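Side-chain contact in glycoside hydrolase family 81 (Clostridium thermocellum, PDB 6FOP), which probably hydrolyses beta-1,3-glucans such as laminarin as an endo-acting glucanase of the cellulosome: residues 492-497 with 533-538. Sequence-based numbering, arbitrary orientation.
Sequences ASSSEA and NYWFDL. Unlike the reference sequence in segment 492-497: Ala492 (reference Glu).
Residues 492-497 and 533-538 meet where helix 494-511 starts and the chain leaves helix 514-534, their backbones closest at Ser494 and Trp535, with CA atoms 8.2 Å apart. The indole of Trp535 spans that gap, its CG anti to the carbonyl carbon (chi1 -81°), which carries the ring toward the start of the other helix. Its NE1 donates to the carbonyl O of Ala492 over 3.0 Å. The bond is bent, 138° at the hydrogen, in part because the oxygen lies 29° out of the indole plane. Ser494 covers one face of the same ring: its CB lies 4.2 Å from the centroid of the six-membered ring and close to the normal, a CH-pi contact. The Ser494 hydroxyl turns to Asn577 OD1, while Asn577 ND2 is a second donor to Ala492 O. Within the first turn of the helix, Glu496 N gives a capping bond of 3.0 Å to OG of the N-cap residue Ser493. Ala492 is the engineered position, a glutamate in the reference sequence. The two helices are consecutive, a helical hairpin in the family 81 C-terminal domain; Trp535 ties its ends together, and its N-H and the Asn577 amide satisfy the Ala492 carbonyl.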
loop_
_atom_site.group_PDB
_atom_site.type_symbol
_atom_site.label_atom_id
_atom_site.label_comp_id
_atom_site.label_asym_id
_atom_site.label_seq_id
_atom_site.Cartn_x
_atom_site.Cartn_y
_atom_site.Cartn_z
ATOM N N ALA A 492 -7.644 3.645 4.433
ATOM C CA ALA A 492 -7.760 4.807 5.344
ATOM C C ALA A 492 -6.391 5.022 6.023
ATOM O O ALA A 492 -5.639 5.905 5.622
ATOM C CB ALA A 492 -8.920 4.612 6.303
ATOM N N SER A 493 -6.028 4.152 6.964
ATOM C CA SER A 493 -4.803 4.346 7.723
ATOM C C SER A 493 -3.541 3.889 6.986
ATOM O O SER A 493 -3.117 2.718 7.077
ATOM C CB SER A 493 -4.871 3.636 9.069
ATOM O OG SER A 493 -3.650 3.898 9.802
ATOM N N SER A 494 -2.885 4.826 6.299
ATOM C CA SER A 494 -1.568 4.540 5.731
ATOM C C SER A 494 -0.518 4.269 6.819
ATOM O O SER A 494 0.439 3.543 6.602
ATOM C CB SER A 494 -1.081 5.661 4.801
ATOM O OG SER A 494 -0.862 6.870 5.508
ATOM N N SER A 495 -0.704 4.884 7.982
ATOM C CA SER A 495 0.243 4.702 9.074
ATOM C C SER A 495 0.199 3.292 9.641
ATOM O O SER A 495 1.245 2.770 10.051
ATOM C CB SER A 495 0.013 5.791 10.138
ATOM O OG SER A 495 -1.378 5.990 10.409
ATOM N N GLU A 496 -0.968 2.636 9.677
ATOM C CA GLU A 496 -0.967 1.217 10.064
ATOM C C GLU A 496 -0.317 0.280 9.025
ATOM O O GLU A 496 0.239 -0.754 9.389
ATOM C CB GLU A 496 -2.353 0.703 10.462
ATOM C CG GLU A 496 -2.742 1.132 11.861
ATOM C CD GLU A 496 -3.995 0.501 12.404
ATOM O OE1 GLU A 496 -4.839 0.062 11.592
ATOM O OE2 GLU A 496 -4.156 0.497 13.650
ATOM N N ALA A 497 -0.350 0.651 7.745
ATOM C CA ALA A 497 0.398 -0.094 6.727
ATOM C C ALA A 497 1.903 0.091 6.998
ATOM O O ALA A 497 2.679 -0.869 7.061
ATOM C CB ALA A 497 0.034 0.414 5.336
ATOM N N ASN A 533 2.044 12.159 -1.247
ATOM C CA ASN A 533 1.212 12.635 -2.334
ATOM C C ASN A 533 -0.288 12.498 -2.107
ATOM O O ASN A 533 -1.008 13.518 -2.133
ATOM C CB ASN A 533 1.624 11.917 -3.629
ATOM C CG ASN A 533 2.939 12.430 -4.143
ATOM O OD1 ASN A 533 3.005 13.506 -4.741
ATOM N ND2 ASN A 533 3.988 11.678 -3.925
ATOM N N TYR A 534 -0.774 11.278 -1.908
ATOM C CA TYR A 534 -2.218 11.000 -2.035
ATOM C C TYR A 534 -2.982 11.216 -0.736
ATOM O O TYR A 534 -4.182 11.376 -0.761
ATOM C CB TYR A 534 -2.469 9.604 -2.651
ATOM C CG TYR A 534 -1.586 9.388 -3.865
ATOM C CD1 TYR A 534 -1.626 10.262 -4.955
ATOM C CD2 TYR A 534 -0.660 8.371 -3.890
ATOM C CE1 TYR A 534 -0.759 10.126 -6.022
ATOM C CE2 TYR A 534 0.217 8.210 -4.932
ATOM C CZ TYR A 534 0.176 9.090 -6.009
ATOM O OH TYR A 534 1.068 8.945 -7.058
ATOM N N TRP A 535 -2.282 11.184 0.397
ATOM C CA TRP A 535 -2.899 11.512 1.697
ATOM C C TRP A 535 -2.624 12.942 2.164
ATOM O O TRP A 535 -3.532 13.645 2.598
ATOM C CB TRP A 535 -2.445 10.496 2.776
ATOM C CG TRP A 535 -3.193 9.179 2.780
ATOM C CD1 TRP A 535 -4.210 8.851 3.568
ATOM C CD2 TRP A 535 -2.987 8.034 1.903
ATOM N NE1 TRP A 535 -4.649 7.579 3.322
ATOM C CE2 TRP A 535 -3.910 7.045 2.297
ATOM C CE3 TRP A 535 -2.092 7.735 0.869
ATOM C CZ2 TRP A 535 -3.964 5.784 1.696
ATOM C CZ3 TRP A 535 -2.160 6.483 0.263
ATOM C CH2 TRP A 535 -3.110 5.540 0.661
ATOM N N PHE A 536 -1.375 13.389 2.038
ATOM C CA PHE A 536 -1.000 14.713 2.541
ATOM C C PHE A 536 -0.783 15.783 1.468
ATOM O O PHE A 536 -0.714 16.965 1.813
ATOM C CB PHE A 536 0.274 14.627 3.387
ATOM C CG PHE A 536 0.167 13.743 4.602
ATOM C CD1 PHE A 536 -0.952 13.786 5.412
ATOM C CD2 PHE A 536 1.210 12.884 4.965
ATOM C CE1 PHE A 536 -1.058 12.977 6.536
ATOM C CE2 PHE A 536 1.123 12.088 6.115
ATOM C CZ PHE A 536 -0.029 12.119 6.880
ATOM N N ASP A 537 -0.664 15.364 0.195
ATOM C CA ASP A 537 -0.398 16.283 -0.935
ATOM C C ASP A 537 0.597 17.386 -0.534
ATOM O O ASP A 537 0.323 18.589 -0.632
ATOM C CB ASP A 537 -1.713 16.893 -1.475
ATOM C CG ASP A 537 -1.542 17.657 -2.773
ATOM O OD1 ASP A 537 -0.530 17.486 -3.455
ATOM O OD2 ASP A 537 -2.489 18.420 -3.123
ATOM N N LEU A 538 1.780 16.960 -0.109
ATOM C CA LEU A 538 2.806 17.913 0.326
ATOM C C LEU A 538 3.234 18.892 -0.749
ATOM O O LEU A 538 3.594 20.023 -0.448
ATOM C CB LEU A 538 4.035 17.188 0.877
ATOM C CG LEU A 538 3.872 16.306 2.104
ATOM C CD1 LEU A 538 5.245 15.839 2.546
ATOM C CD2 LEU A 538 3.194 17.059 3.229
#